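Local coordinates for protein nidogen (Mus musculus, PDB 1NPE) that is a basement-membrane glycoprotein, also called entactin, whose YWTD beta-propeller domain probably serves to bind a partner protein of the extracellular matrix, at residues T72-I84 / I93-V105. Residues are numbered along the deposited sequence; the frame is centred on the assembly and turned at random.
Sequences TIIRQDLGSPEGI and IFWTDSQLDRIEV. With CD (cadmium ion), chain C.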
loop_
_atom_site.group_PDB
_atom_site.type_symbol
_atom_site.label_atom_id
_atom_site.label_comp_id
_atom_site.label_asym_id
_atom_site.label_seq_id
_atom_site.Cartn_x
_atom_site.Cartn_y
_atom_site.Cartn_z
ATOM N N THR A 72 -7.157 16.049 -9.649
ATOM C CA THR A 72 -7.263 15.486 -8.307
ATOM C C THR A 72 -8.682 15.669 -7.771
ATOM O O THR A 72 -9.234 16.763 -7.856
ATOM C CB THR A 72 -6.282 16.186 -7.360
ATOM O OG1 THR A 72 -4.964 16.116 -7.917
ATOM C CG2 THR A 72 -6.289 15.526 -5.996
ATOM N N ILE A 73 -9.282 14.597 -7.255
ATOM C CA ILE A 73 -10.635 14.685 -6.714
ATOM C C ILE A 73 -10.679 14.725 -5.192
ATOM O O ILE A 73 -11.572 15.346 -4.619
ATOM C CB ILE A 73 -11.586 13.575 -7.263
ATOM C CG1 ILE A 73 -10.978 12.181 -7.084
ATOM C CG2 ILE A 73 -11.922 13.847 -8.727
ATOM C CD1 ILE A 73 -11.844 11.053 -7.644
ATOM N N ILE A 74 -9.712 14.083 -4.536
ATOM C CA ILE A 74 -9.657 14.078 -3.074
ATOM C C ILE A 74 -8.244 14.304 -2.535
ATOM O O ILE A 74 -7.285 13.711 -3.028
ATOM C CB ILE A 74 -10.211 12.766 -2.472
ATOM C CG1 ILE A 74 -11.650 12.525 -2.950
ATOM C CG2 ILE A 74 -10.169 12.841 -0.957
ATOM C CD1 ILE A 74 -12.321 11.294 -2.355
ATOM N N ARG A 75 -8.139 15.168 -1.520
ATOM C CA ARG A 75 -6.867 15.501 -0.866
ATOM C C ARG A 75 -7.028 15.470 0.655
ATOM O O ARG A 75 -6.180 14.938 1.374
ATOM C CB ARG A 75 -6.408 16.921 -1.228
ATOM C CG ARG A 75 -6.386 17.274 -2.692
ATOM C CD ARG A 75 -6.109 18.767 -2.859
ATOM N NE ARG A 75 -6.335 19.215 -4.233
ATOM C CZ ARG A 75 -5.403 19.223 -5.180
ATOM N NH1 ARG A 75 -4.177 18.812 -4.902
ATOM N NH2 ARG A 75 -5.700 19.619 -6.411
ATOM N N GLN A 76 -8.110 16.080 1.134
ATOM C CA GLN A 76 -8.393 16.186 2.565
ATOM C C GLN A 76 -8.596 14.859 3.279
ATOM O O GLN A 76 -8.987 13.876 2.668
ATOM C CB GLN A 76 -9.645 17.048 2.794
ATOM C CG GLN A 76 -9.723 18.342 1.976
ATOM C CD GLN A 76 -8.603 19.332 2.280
ATOM O OE1 GLN A 76 -8.171 20.083 1.401
ATOM N NE2 GLN A 76 -8.136 19.346 3.528
ATOM N N ASP A 77 -8.314 14.850 4.580
ATOM C CA ASP A 77 -8.509 13.684 5.440
ATOM C C ASP A 77 -8.150 12.336 4.805
ATOM O O ASP A 77 -8.928 11.379 4.855
ATOM C CB ASP A 77 -9.961 13.680 5.941
ATOM C CG ASP A 77 -10.200 12.698 7.083
ATOM O OD1 ASP A 77 -9.310 12.513 7.942
ATOM O OD2 ASP A 77 -11.304 12.118 7.124
ATOM N N LEU A 78 -6.967 12.278 4.204
ATOM C CA LEU A 78 -6.471 11.066 3.567
ATOM C C LEU A 78 -5.204 10.605 4.253
ATOM O O LEU A 78 -4.363 11.429 4.623
ATOM C CB LEU A 78 -6.144 11.316 2.095
ATOM C CG LEU A 78 -7.201 11.081 1.020
ATOM C CD1 LEU A 78 -6.569 11.377 -0.334
ATOM C CD2 LEU A 78 -7.722 9.647 1.075
ATOM N N GLY A 79 -5.067 9.289 4.396
ATOM C CA GLY A 79 -3.889 8.717 5.016
ATOM C C GLY A 79 -2.966 8.142 3.953
ATOM O O GLY A 79 -2.172 8.868 3.345
ATOM N N SER A 80 -3.100 6.840 3.708
ATOM C CA SER A 80 -2.291 6.134 2.716
ATOM C C SER A 80 -3.176 5.293 1.777
ATOM O O SER A 80 -3.315 4.081 1.954
ATOM C CB SER A 80 -1.269 5.236 3.420
ATOM O OG SER A 80 -0.359 4.674 2.494
ATOM N N PRO A 81 -3.784 5.936 0.766
ATOM C CA PRO A 81 -4.652 5.236 -0.197
ATOM C C PRO A 81 -3.798 4.346 -1.101
ATOM O O PRO A 81 -2.917 4.832 -1.803
ATOM C CB PRO A 81 -5.330 6.383 -0.950
ATOM C CG PRO A 81 -4.279 7.455 -0.945
ATOM C CD PRO A 81 -3.682 7.375 0.457
ATOM N N GLU A 82 -4.049 3.042 -1.069
ATOM C CA GLU A 82 -3.238 2.114 -1.842
ATOM C C GLU A 82 -3.955 1.184 -2.804
ATOM O O GLU A 82 -3.319 0.360 -3.459
ATOM C CB GLU A 82 -2.390 1.285 -0.890
ATOM C CG GLU A 82 -1.377 2.103 -0.124
ATOM C CD GLU A 82 -0.684 1.296 0.928
ATOM O OE1 GLU A 82 -0.450 0.092 0.707
ATOM O OE2 GLU A 82 -0.370 1.866 1.983
ATOM N N GLY A 83 -5.272 1.300 -2.858
ATOM C CA GLY A 83 -6.066 0.474 -3.745
ATOM C C GLY A 83 -7.339 1.237 -4.033
ATOM O O GLY A 83 -7.852 1.932 -3.164
ATOM N N ILE A 84 -7.828 1.146 -5.261
ATOM C CA ILE A 84 -9.044 1.834 -5.647
ATOM C C ILE A 84 -9.819 0.978 -6.646
ATOM O O ILE A 84 -9.228 0.375 -7.543
ATOM C CB ILE A 84 -8.733 3.256 -6.210
ATOM C CG1 ILE A 84 -10.023 3.981 -6.598
ATOM C CG2 ILE A 84 -7.763 3.180 -7.397
ATOM C CD1 ILE A 84 -9.828 5.467 -6.871
ATOM N N ILE A 93 -16.631 5.271 -6.414
ATOM C CA ILE A 93 -15.296 4.723 -6.218
ATOM C C ILE A 93 -15.186 4.141 -4.805
ATOM O O ILE A 93 -15.969 4.492 -3.916
ATOM C CB ILE A 93 -14.195 5.801 -6.398
ATOM C CG1 ILE A 93 -14.304 6.879 -5.318
ATOM C CG2 ILE A 93 -14.316 6.459 -7.757
ATOM C CD1 ILE A 93 -13.148 7.863 -5.329
ATOM N N PHE A 94 -14.242 3.223 -4.625
ATOM C CA PHE A 94 -13.978 2.589 -3.337
ATOM C C PHE A 94 -12.463 2.591 -3.183
ATOM O O PHE A 94 -11.747 2.456 -4.174
ATOM C CB PHE A 94 -14.427 1.120 -3.323
ATOM C CG PHE A 94 -15.914 0.915 -3.430
ATOM C CD1 PHE A 94 -16.666 0.606 -2.301
ATOM C CD2 PHE A 94 -16.551 0.956 -4.668
ATOM C CE1 PHE A 94 -18.037 0.332 -2.404
ATOM C CE2 PHE A 94 -17.916 0.684 -4.782
ATOM C CZ PHE A 94 -18.660 0.369 -3.644
ATOM N N TRP A 95 -11.961 2.732 -1.958
ATOM C CA TRP A 95 -10.516 2.690 -1.776
ATOM C C TRP A 95 -10.095 2.239 -0.389
ATOM O O TRP A 95 -10.874 2.299 0.564
ATOM C CB TRP A 95 -9.856 4.035 -2.134
ATOM C CG TRP A 95 -10.010 5.127 -1.112
ATOM C CD1 TRP A 95 -9.154 5.417 -0.086
ATOM C CD2 TRP A 95 -11.038 6.121 -1.069
ATOM N NE1 TRP A 95 -9.579 6.537 0.584
ATOM C CE2 TRP A 95 -10.732 6.992 0.001
ATOM C CE3 TRP A 95 -12.184 6.368 -1.836
ATOM C CZ2 TRP A 95 -11.531 8.096 0.325
ATOM C CZ3 TRP A 95 -12.980 7.468 -1.514
ATOM C CH2 TRP A 95 -12.646 8.317 -0.442
ATOM N N THR A 96 -8.866 1.745 -0.301
ATOM C CA THR A 96 -8.307 1.302 0.961
ATOM C C THR A 96 -7.343 2.368 1.457
ATOM O O THR A 96 -6.704 3.058 0.664
ATOM C CB THR A 96 -7.527 -0.018 0.800
ATOM O OG1 THR A 96 -6.500 0.149 -0.191
ATOM C CG2 THR A 96 -8.469 -1.139 0.377
ATOM N N ASP A 97 -7.257 2.507 2.773
ATOM C CA ASP A 97 -6.366 3.463 3.403
ATOM C C ASP A 97 -5.749 2.702 4.565
ATOM O O ASP A 97 -6.425 2.407 5.546
ATOM C CB ASP A 97 -7.153 4.676 3.907
ATOM C CG ASP A 97 -6.258 5.772 4.453
ATOM O OD1 ASP A 97 -5.249 5.464 5.128
ATOM O OD2 ASP A 97 -6.573 6.952 4.216
ATOM N N SER A 98 -4.466 2.384 4.439
ATOM C CA SER A 98 -3.747 1.622 5.453
ATOM C C SER A 98 -3.173 2.440 6.611
ATOM O O SER A 98 -2.507 1.892 7.496
ATOM C CB SER A 98 -2.637 0.809 4.791
ATOM O OG SER A 98 -1.714 1.675 4.162
ATOM N N GLN A 99 -3.401 3.750 6.583
ATOM C CA GLN A 99 -2.934 4.651 7.638
ATOM C C GLN A 99 -4.127 4.957 8.544
ATOM O O GLN A 99 -4.075 4.688 9.745
ATOM C CB GLN A 99 -2.370 5.939 7.041
ATOM C CG GLN A 99 -1.686 6.856 8.042
ATOM C CD GLN A 99 -1.060 8.070 7.372
ATOM O OE1 GLN A 99 -0.163 7.937 6.532
ATOM N NE2 GLN A 99 -1.544 9.260 7.726
ATOM N N LEU A 100 -5.197 5.500 7.962
ATOM C CA LEU A 100 -6.425 5.814 8.702
ATOM C C LEU A 100 -7.244 4.548 8.981
ATOM O O LEU A 100 -8.273 4.597 9.653
ATOM C CB LEU A 100 -7.283 6.813 7.929
ATOM C CG LEU A 100 -6.662 8.197 7.769
ATOM C CD1 LEU A 100 -7.651 9.110 7.068
ATOM C CD2 LEU A 100 -6.299 8.749 9.140
ATOM N N ASP A 101 -6.784 3.431 8.424
ATOM C CA ASP A 101 -7.402 2.124 8.597
ATOM C C ASP A 101 -8.861 2.039 8.202
ATOM O O ASP A 101 -9.732 1.721 9.014
ATOM C CB ASP A 101 -7.182 1.617 10.026
ATOM C CG ASP A 101 -5.707 1.380 10.335
ATOM O OD1 ASP A 101 -4.906 1.251 9.383
ATOM O OD2 ASP A 101 -5.345 1.339 11.528
ATOM N N ARG A 102 -9.128 2.287 6.929
ATOM C CA ARG A 102 -10.492 2.229 6.465
ATOM C C ARG A 102 -10.687 2.022 4.979
ATOM O O ARG A 102 -9.725 1.949 4.199
ATOM C CB ARG A 102 -11.262 3.462 6.945
ATOM C CG ARG A 102 -10.702 4.791 6.518
ATOM C CD ARG A 102 -11.239 5.879 7.419
ATOM N NE ARG A 102 -11.299 7.158 6.729
ATOM C CZ ARG A 102 -11.160 8.340 7.316
ATOM N NH1 ARG A 102 -10.946 8.419 8.621
ATOM N NH2 ARG A 102 -11.236 9.446 6.587
ATOM N N ILE A 103 -11.945 1.784 4.633
ATOM C CA ILE A 103 -12.367 1.600 3.262
ATOM C C ILE A 103 -13.484 2.611 3.074
ATOM O O ILE A 103 -14.477 2.601 3.800
ATOM C CB ILE A 103 -12.880 0.164 3.000
ATOM C CG1 ILE A 103 -11.715 -0.829 3.081
ATOM C CG2 ILE A 103 -13.544 0.079 1.626
ATOM C CD1 ILE A 103 -12.133 -2.267 3.039
ATOM N N GLU A 104 -13.269 3.550 2.167
ATOM C CA GLU A 104 -14.267 4.568 1.905
ATOM C C GLU A 104 -14.877 4.421 0.520
ATOM O O GLU A 104 -14.327 3.758 -0.360
ATOM C CB GLU A 104 -13.662 5.964 2.057
ATOM C CG GLU A 104 -13.029 6.228 3.426
ATOM C CD GLU A 104 -12.794 7.702 3.674
ATOM O OE1 GLU A 104 -13.742 8.486 3.499
ATOM O OE2 GLU A 104 -11.668 8.083 4.041
ATOM N N VAL A 105 -16.048 5.011 0.358
ATOM C CA VAL A 105 -16.750 4.990 -0.906
ATOM C C VAL A 105 -17.166 6.436 -1.159
ATOM O O VAL A 105 -17.377 7.197 -0.209
ATOM C CB VAL A 105 -17.972 4.033 -0.855
ATOM C CG1 VAL A 105 -18.939 4.435 0.262
ATOM C CG2 VAL A 105 -18.675 4.004 -2.200
HETATM CD CD CD C . -2.884 0.705 9.533
HETATM O O HOH W 1 -1.918 2.996 10.525
HETATM O O HOH W 2 -2.901 -0.328 11.785
HETATM O O HOH W 3 -0.465 -0.017 8.802
#
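Asp97 meets the backbone of Gly79 and Ser80 with both carboxylate oxygens, a clear example of how one aspartate can tie a connecting loop to a beta hairpin. Its OD2 takes Gly79 N at 2.8 Å through the syn lone pair. OD1 takes Ser80 N in an almost straight bond (173°) from above the carboxylate plane, and also accepts Gln99 N in an Asx turn and Leu100 N in an Asx motif, both within 93-105. Four amides thus fix the carboxylate, which CG, anti to the backbone N (chi1 -174°), swings toward the loop. Gly79 packs against this group, its CA 3.8 Å from Gln99 CB. Backbone hydrogen bonds Ser98 N to Ser80 O, Glu82 N to Thr96 O and Thr96 N to Gly83 O join the antiparallel hairpin strands.

The Trp95 indole fills the adjoining interior. Ile74 CD1 comes obliquely to CH2 at 3.6 Å, Leu78 CD2 approaches NE1, and Pro81 CB approaches CD1, while Glu104 CB covers one face near the rim. In a separate buried polar cluster, Glu82 OE2 accepts Ser98 OG at 2.6 Å and Ser80 OG; a basic side chain of the chain of another protein hydrogen-bonds to Ser80 OG, while Arg125 salt-bridges Glu82 OE1.

Toward solvent the packing is sparser. Exposed Asp77 reaches Arg102 NH2 with OD2 at 2.7 Å; this oxygen lies in the guanidinium plane, although the two planes are turned 61° apart. The same arginine holds Glu104 OE2 side-on through NE and NH2, and Arg113 gives that oxygen a second cationic partner.

Beyond Asp97, Ser98 O and Asp101 OD1 bind a cadmium ion together with Val122 O and three waters. Joining the outermost strand of one four-stranded blade to the first strands of the next, this connection belongs to the six-bladed YWTD beta-propeller of LDL-receptor class B repeats.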